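Local coordinates for protein extracellular ligand-binding receptor (Rhodopseudomonas palustris, PDB 3SG0) that probably serves as the periplasmic receptor of an ABC transporter, holding benzoylformate and perhaps related aromatic acids between its two lobes, at residues K138-N142 with A351-G355; Y244-A250 with I266-E270. All blocks are in the same frame, centred on the assembly; numbering follows the deposited sequence.

Contact 1. Residues K138-N142 with A351-G355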
ATOM      1  N   LYS A 138       6.151   4.444  -6.499  1.00  6.85           N
ATOM      2  CA  LYS A 138       5.357   3.927  -5.395  1.00  7.21           C
ATOM      3  C   LYS A 138       4.065   4.708  -5.222  1.00  6.48           C
ATOM      4  O   LYS A 138       4.077   5.829  -4.711  1.00  7.59           O
ATOM      5  CB  LYS A 138       6.205   4.016  -4.123  1.00  7.64           C
ATOM      6  CG  LYS A 138       5.541   3.540  -2.854  1.00  7.50           C
ATOM      7  CD  LYS A 138       6.541   3.554  -1.702  1.00  8.08           C
ATOM      8  CE  LYS A 138       5.931   3.111  -0.397  1.00  7.49           C
ATOM      9  NZ  LYS A 138       4.965   4.116   0.114  1.00  7.64           N
ATOM     10  N   VAL A 139       2.946   4.113  -5.620  1.00  6.63           N
ATOM     11  CA  VAL A 139       1.668   4.816  -5.530  1.00  7.13           C
ATOM     12  C   VAL A 139       1.035   4.853  -4.144  1.00  7.39           C
ATOM     13  O   VAL A 139       0.228   5.748  -3.884  1.00  7.67           O
ATOM     14  CB  VAL A 139       0.629   4.297  -6.547  1.00  7.70           C
ATOM     15  CG1 VAL A 139       1.110   4.544  -7.968  1.00  9.02           C
ATOM     16  CG2 VAL A 139       0.260   2.836  -6.292  1.00  8.01           C
ATOM     17  N   VAL A 140       1.348   3.918  -3.249  1.00  7.33           N
ATOM     18  CA  VAL A 140       0.765   3.982  -1.906  1.00  7.57           C
ATOM     19  C   VAL A 140       1.503   5.073  -1.145  1.00  7.57           C
ATOM     20  O   VAL A 140       2.724   5.105  -1.173  1.00  7.37           O
ATOM     21  CB  VAL A 140       0.911   2.641  -1.167  1.00  7.46           C
ATOM     22  CG1 VAL A 140       0.424   2.772   0.270  1.00  9.20           C
ATOM     23  CG2 VAL A 140       0.141   1.549  -1.892  1.00  8.71           C
ATOM     24  N   PRO A 141       0.785   5.991  -0.471  1.00  7.11           N
ATOM     25  CA  PRO A 141       1.530   7.021   0.267  1.00  7.75           C
ATOM     26  C   PRO A 141       2.479   6.442   1.308  1.00  7.70           C
ATOM     27  O   PRO A 141       2.154   5.483   2.007  1.00  8.11           O
ATOM     28  CB  PRO A 141       0.417   7.838   0.930  1.00  8.06           C
ATOM     29  CG  PRO A 141      -0.750   7.678  -0.009  1.00  8.37           C
ATOM     30  CD  PRO A 141      -0.669   6.229  -0.413  1.00  8.85           C
ATOM     31  N   ASN A 142       3.662   7.041   1.401  1.00  7.22           N
ATOM     32  CA  ASN A 142       4.644   6.620   2.388  1.00  7.43           C
ATOM     33  C   ASN A 142       4.052   6.598   3.793  1.00  7.53           C
ATOM     34  O   ASN A 142       3.369   7.539   4.221  1.00  8.34           O
ATOM     35  CB  ASN A 142       5.849   7.556   2.365  1.00  8.32           C
ATOM     36  CG  ASN A 142       6.742   7.353   1.154  1.00  8.07           C
ATOM     37  OD1 ASN A 142       6.630   6.372   0.421  1.00  8.28           O
ATOM     38  ND2 ASN A 142       7.655   8.295   0.952  1.00 10.33           N
ATOM     39  N   ALA A 351      -4.409  13.275  -9.883  1.00 11.72           N
ATOM     40  CA  ALA A 351      -5.277  12.668  -8.887  1.00 10.21           C
ATOM     41  C   ALA A 351      -5.322  11.165  -9.112  1.00 10.42           C
ATOM     42  O   ALA A 351      -5.832  10.698 -10.131  1.00 13.07           O
ATOM     43  CB  ALA A 351      -6.678  13.261  -8.962  1.00 13.44           C
ATOM     44  N   LEU A 352      -4.760  10.419  -8.168  1.00  9.39           N
ATOM     45  CA  LEU A 352      -4.846   8.964  -8.148  1.00  8.85           C
ATOM     46  C   LEU A 352      -5.809   8.566  -7.040  1.00  8.45           C
ATOM     47  O   LEU A 352      -6.156   9.380  -6.189  1.00  8.92           O
ATOM     48  CB  LEU A 352      -3.462   8.365  -7.857  1.00  8.69           C
ATOM     49  CG  LEU A 352      -2.388   8.578  -8.927  1.00  8.91           C
ATOM     50  CD1 LEU A 352      -1.055   8.047  -8.455  1.00  9.64           C
ATOM     51  CD2 LEU A 352      -2.790   7.920 -10.252  1.00 10.86           C
ATOM     52  N   ASN A 353      -6.223   7.307  -7.022  1.00  8.16           N
ATOM     53  CA  ASN A 353      -7.009   6.809  -5.901  1.00  8.70           C
ATOM     54  C   ASN A 353      -6.262   6.904  -4.583  1.00  8.84           C
ATOM     55  O   ASN A 353      -6.860   7.021  -3.512  1.00  9.29           O
ATOM     56  CB  ASN A 353      -7.439   5.382  -6.172  1.00  9.01           C
ATOM     57  CG  ASN A 353      -8.505   5.318  -7.222  1.00  8.85           C
ATOM     58  OD1 ASN A 353      -9.683   5.508  -6.917  1.00  9.70           O
ATOM     59  ND2 ASN A 353      -8.113   5.104  -8.474  1.00  9.49           N
ATOM     60  N   ASN A 354      -4.934   6.869  -4.676  1.00  8.02           N
ATOM     61  CA  ASN A 354      -4.065   6.958  -3.520  1.00  8.38           C
ATOM     62  C   ASN A 354      -3.803   8.383  -3.043  1.00  8.64           C
ATOM     63  O   ASN A 354      -3.230   8.563  -1.968  1.00  9.26           O
ATOM     64  CB  ASN A 354      -2.739   6.241  -3.817  1.00  8.63           C
ATOM     65  CG  ASN A 354      -2.796   4.764  -3.492  1.00  8.13           C
ATOM     66  OD1 ASN A 354      -2.678   4.383  -2.329  1.00  8.48           O
ATOM     67  ND2 ASN A 354      -2.962   3.923  -4.505  1.00  8.08           N
ATOM     68  N   GLY A 355      -4.198   9.385  -3.824  1.00  8.56           N
ATOM     69  CA  GLY A 355      -3.968  10.770  -3.441  1.00  9.14           C
ATOM     70  C   GLY A 355      -3.523  11.616  -4.611  1.00  8.64           C
ATOM     71  O   GLY A 355      -3.490  11.155  -5.754  1.00  9.51           O
TER

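Contact 2. Residues Y244-A250 with I266-E270. With 173 (benzoyl-formic acid), chain B.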
ATOM      1  N   TYR A 244      -6.375   2.197  17.301  1.00 10.92           N
ATOM      2  CA  TYR A 244      -5.996   2.790  16.028  1.00 11.04           C
ATOM      3  C   TYR A 244      -5.267   1.752  15.196  1.00  9.92           C
ATOM      4  O   TYR A 244      -4.509   0.939  15.733  1.00 10.98           O
ATOM      5  CB  TYR A 244      -5.112   4.008  16.281  1.00 11.57           C
ATOM      6  CG  TYR A 244      -5.873   5.040  17.057  1.00 13.14           C
ATOM      7  CD1 TYR A 244      -6.798   5.850  16.424  1.00 13.17           C
ATOM      8  CD2 TYR A 244      -5.728   5.159  18.432  1.00 12.97           C
ATOM      9  CE1 TYR A 244      -7.534   6.779  17.127  1.00 13.97           C
ATOM     10  CE2 TYR A 244      -6.461   6.092  19.146  1.00 13.80           C
ATOM     11  CZ  TYR A 244      -7.363   6.888  18.487  1.00 14.01           C
ATOM     12  OH  TYR A 244      -8.099   7.812  19.192  1.00 16.86           O
ATOM     13  N   GLN A 245      -5.525   1.756  13.891  1.00  9.33           N
ATOM     14  CA  GLN A 245      -4.855   0.847  12.976  1.00  9.15           C
ATOM     15  C   GLN A 245      -4.194   1.685  11.883  1.00  8.79           C
ATOM     16  O   GLN A 245      -3.954   2.881  12.076  1.00  9.79           O
ATOM     17  CB  GLN A 245      -5.838  -0.191  12.418  1.00 10.07           C
ATOM     18  CG  GLN A 245      -6.355  -1.180  13.470  1.00 10.64           C
ATOM     19  CD  GLN A 245      -5.787  -2.591  13.320  1.00  9.26           C
ATOM     20  OE1 GLN A 245      -4.768  -2.812  12.666  1.00  9.54           O
ATOM     21  NE2 GLN A 245      -6.461  -3.560  13.927  1.00 10.25           N
ATOM     22  N   THR A 246      -3.884   1.042  10.763  1.00  8.64           N
ATOM     23  CA  THR A 246      -3.214   1.667   9.626  1.00  8.73           C
ATOM     24  C   THR A 246      -3.975   1.340   8.351  1.00  7.75           C
ATOM     25  O   THR A 246      -4.885   0.508   8.350  1.00  8.65           O
ATOM     26  CB  THR A 246      -1.786   1.134   9.432  1.00  8.23           C
ATOM     27  OG1 THR A 246      -1.845  -0.237   9.007  1.00  8.37           O
ATOM     28  CG2 THR A 246      -0.960   1.267  10.702  1.00  9.72           C
ATOM     29  N   HIS A 247      -3.570   1.962   7.246  1.00  7.54           N
ATOM     30  CA  HIS A 247      -4.206   1.701   5.962  1.00  7.94           C
ATOM     31  C   HIS A 247      -4.015   0.272   5.450  1.00  7.83           C
ATOM     32  O   HIS A 247      -4.599  -0.100   4.434  1.00  8.69           O
ATOM     33  CB  HIS A 247      -3.801   2.736   4.906  1.00  8.52           C
ATOM     34  CG  HIS A 247      -2.329   2.807   4.627  1.00  7.91           C
ATOM     35  ND1 HIS A 247      -1.817   3.655   3.668  1.00  8.78           N
ATOM     36  CD2 HIS A 247      -1.264   2.162   5.167  1.00  8.21           C
ATOM     37  CE1 HIS A 247      -0.503   3.532   3.629  1.00  8.24           C
ATOM     38  NE2 HIS A 247      -0.139   2.634   4.528  1.00  8.28           N
ATOM     39  N   GLY A 248      -3.212  -0.533   6.148  1.00  8.00           N
ATOM     40  CA  GLY A 248      -3.153  -1.960   5.869  1.00  8.59           C
ATOM     41  C   GLY A 248      -4.474  -2.670   6.132  1.00  7.82           C
ATOM     42  O   GLY A 248      -4.653  -3.802   5.669  1.00  8.68           O
ATOM     43  N   VAL A 249      -5.396  -2.035   6.851  1.00  8.04           N
ATOM     44  CA  VAL A 249      -6.657  -2.689   7.180  1.00  9.06           C
ATOM     45  C   VAL A 249      -7.822  -2.249   6.298  1.00  8.91           C
ATOM     46  O   VAL A 249      -8.952  -2.678   6.518  1.00 10.08           O
ATOM     47  CB  VAL A 249      -7.048  -2.503   8.675  1.00  9.90           C
ATOM     48  CG1 VAL A 249      -5.864  -2.830   9.585  1.00 11.39           C
ATOM     49  CG2 VAL A 249      -7.608  -1.103   8.956  1.00 11.59           C
ATOM     50  N   ALA A 250      -7.546  -1.416   5.294  1.00  8.88           N
ATOM     51  CA  ALA A 250      -8.586  -0.701   4.552  1.00  8.98           C
ATOM     52  C   ALA A 250      -9.333  -1.566   3.531  1.00  8.44           C
ATOM     53  O   ALA A 250      -9.778  -1.069   2.487  1.00  9.17           O
ATOM     54  CB  ALA A 250      -7.986   0.537   3.898  1.00  8.54           C
ATOM     55  N   ILE A 266      -9.924   3.595  13.873  1.00 11.16           N
ATOM     56  CA  ILE A 266      -9.563   4.766  13.090  1.00 11.50           C
ATOM     57  C   ILE A 266      -8.147   4.576  12.570  1.00 10.06           C
ATOM     58  O   ILE A 266      -7.287   4.041  13.275  1.00 11.13           O
ATOM     59  CB  ILE A 266      -9.672   6.056  13.940  1.00 12.02           C
ATOM     60  CG1 ILE A 266     -11.143   6.356  14.238  1.00 14.20           C
ATOM     61  CG2 ILE A 266      -8.998   7.235  13.241  1.00 13.67           C
ATOM     62  CD1 ILE A 266     -11.365   7.404  15.310  1.00 16.50           C
ATOM     63  N   PHE A 267      -7.913   4.998  11.334  1.00 10.21           N
ATOM     64  CA  PHE A 267      -6.577   4.959  10.747  1.00  9.86           C
ATOM     65  C   PHE A 267      -6.415   6.101   9.762  1.00  9.20           C
ATOM     66  O   PHE A 267      -7.409   6.647   9.270  1.00 10.47           O
ATOM     67  CB  PHE A 267      -6.292   3.613  10.057  1.00  9.71           C
ATOM     68  CG  PHE A 267      -7.231   3.275   8.913  1.00  9.24           C
ATOM     69  CD1 PHE A 267      -6.899   3.568   7.598  1.00  9.62           C
ATOM     70  CD2 PHE A 267      -8.428   2.625   9.161  1.00 10.32           C
ATOM     71  CE1 PHE A 267      -7.753   3.228   6.557  1.00  9.64           C
ATOM     72  CE2 PHE A 267      -9.291   2.292   8.127  1.00 11.15           C
ATOM     73  CZ  PHE A 267      -8.948   2.585   6.830  1.00 10.77           C
ATOM     74  N   ALA A 268      -5.174   6.473   9.483  1.00  9.17           N
ATOM     75  CA  ALA A 268      -4.897   7.413   8.410  1.00  9.61           C
ATOM     76  C   ALA A 268      -4.734   6.623   7.117  1.00  8.50           C
ATOM     77  O   ALA A 268      -3.950   5.669   7.055  1.00  9.32           O
ATOM     78  CB  ALA A 268      -3.639   8.210   8.717  1.00 10.67           C
ATOM     79  N   GLY A 269      -5.475   7.007   6.087  1.00  8.56           N
ATOM     80  CA  GLY A 269      -5.442   6.296   4.829  1.00  9.39           C
ATOM     81  C   GLY A 269      -5.716   7.173   3.626  1.00  8.02           C
ATOM     82  O   GLY A 269      -5.541   8.399   3.645  1.00  9.61           O
ATOM     83  N   GLU A 270      -6.142   6.505   2.562  1.00  8.52           N
ATOM     84  CA  GLU A 270      -6.207   7.082   1.227  1.00  8.75           C
ATOM     85  C   GLU A 270      -7.577   7.632   0.865  1.00  8.53           C
ATOM     86  O   GLU A 270      -8.599   7.196   1.394  1.00  8.95           O
ATOM     87  CB  GLU A 270      -5.823   6.029   0.181  1.00  9.23           C
ATOM     88  CG  GLU A 270      -4.353   5.652   0.160  1.00  9.22           C
ATOM     89  CD  GLU A 270      -3.930   4.785   1.332  1.00  8.46           C
ATOM     90  OE1 GLU A 270      -4.523   3.705   1.554  1.00  9.33           O
ATOM     91  OE2 GLU A 270      -2.967   5.196   2.011  1.00  9.37           O
TER
HETATM   92  O1B 173 B 384       3.720  -2.610   2.901  1.00  9.35           O
HETATM   93  C1  173 B 384       3.255  -3.554   3.483  1.00 11.26           C
HETATM   94  O1A 173 B 384       4.030  -4.568   4.033  1.00 10.35           O
HETATM   95  C2  173 B 384       1.798  -3.572   3.860  1.00 11.86           C
HETATM   96  O2  173 B 384       1.388  -4.361   4.658  1.00 15.69           O
HETATM   97  C1G 173 B 384       0.896  -2.612   3.149  1.00 11.71           C
HETATM   98  C2D 173 B 384       1.021  -2.458   1.637  1.00 10.89           C
HETATM   99  C2E 173 B 384       0.134  -1.472   0.904  1.00  9.81           C
HETATM  100  C3  173 B 384      -0.864  -0.634   1.700  1.00 11.76           C
HETATM  101  C1E 173 B 384      -0.964  -0.809   3.227  1.00 11.97           C
HETATM  102  C1D 173 B 384      -0.092  -1.802   3.967  1.00 13.63           C
HETATM  103  O   HOH W   1      -2.908   5.132  10.748  1.00  9.68           O
HETATM  104  O   HOH W   2      -1.954   4.233   8.180  1.00  8.57           O

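Contact 1. Residues K138-N142 with A351-G355
V139, V140 and P141 meet N354 and L352 in a buried loop-to-turn contact within the two-lobed periplasmic binding protein fold. K138-N142 leaves edge strand 136-138 of the six-stranded sheet and leads into helix 143-156, which probably makes it one of the interlobe connections found in this fold. Within this loop K138 NZ, which also bonds to A121 O, approaches V140 O from above the carbonyl plane but meets N142 OD1 in that amide's plane, on a lone pair, both at 2.8 Å. A351-G355 turns the two-stranded hairpin 350-357: L352 and G355 bond backbone to backbone in both directions round a type I turn.

N354 is the wedge. Its CB sits 3.0 Å from V139 O, and the carboxamide carbon CG follows at 3.2 Å from that oxygen, a tight approach. The N354 and V139 side chains cross at about a right angle; ND2 lies beside V139 CG2, and OD1 is 3.3 Å from P141 CD. The backbone O of N354 comes equally near P141 CG. ND2 bonds outward to D313 of helix 306-328, which fixes the rotation of the amide and leaves OD1 facing V140 and P141. V140 offers CA and CG2 to this oxygen, CA at 3.5 Å from N354 OD1, while its side chain also borders the bound ligand.

An apolar pair lies beside the wedge, where the V139 and L352 side chains cross, again at about a right angle. With V139 CG1 anti to its own carbonyl carbon (chi1 -63°), that methyl reaches L352 CD1 at 4.1 Å.

Contact 2. Residues Y244-A250 with I266-E270
F267 packs its ring against the turn T246-A250, while the imidazole of H247 meets the carboxylate of E270. F267 has CG wedged between its backbone N and carbonyl carbon (chi1 61°), which directs the ring at the turn. V249 CG2 sits over a ring face, 4.2 Å from the centroid, as a CH-pi contact, and A250 CB approaches CZ obliquely at 3.7 Å. A CB on G269 would collide with this ring.

H247 and E270 cross at about a right angle, with ring and carboxylate planes 45° apart. ND1 nevertheless gives E270 OE2 a short, straight bond of 2.5 Å (169°), in the imidazole plane and on the syn lone pair; a bend at chi2 carries the glutamate round to it. NE2 bonds to D143, so carboxylates hold the ring at both nitrogens, which would probably favour its protonated form. The benzoylformate phenyl presents C1E over one imidazole face, 3.6 Å from H247 CD2, and is not stacked flat on it. Replacing H247 by an alanine is likely to leave the E270 and D143 carboxylates without their shared partner and to open a gap beside the ligand phenyl.

Farther along, the Y244 and I266 side chains lie side by side, pointing the same way, next to a single backbone bridge; Q245 N bonds to I266 O at 3.0 Å. Past the bridge, two waters stand in for direct backbone bonds: one joins Q245 O to A268 N, the other H247 N to A268 O. T246 OG1 accepts from G248 N in an ST turn and is also bonded to Y171 OH; G248 CA lies 3.6 Å from ligand C1D. This is a strand-end loop lining the ligand cleft of a periplasmic binding protein.

How the contacts relate
Contacts 1 and 2, with centres 14 Å apart, meet directly beside the bound benzoylformate; along the chain contact 2 is nested within the loop that contact 1 closes. E270 joins them: its CG lies 3.3 Å from N354 OD1, and its OE2 3.5 Å from P141 CD. V140 CG1 packs on H247 CE1 at 3.6 Å, and both residues touch the phenyl of the ligand. The polar end of the ligand is bound by T99, A121 and R198. D143, which follows K138-N142 directly, is the residue through which that loop also reaches H247.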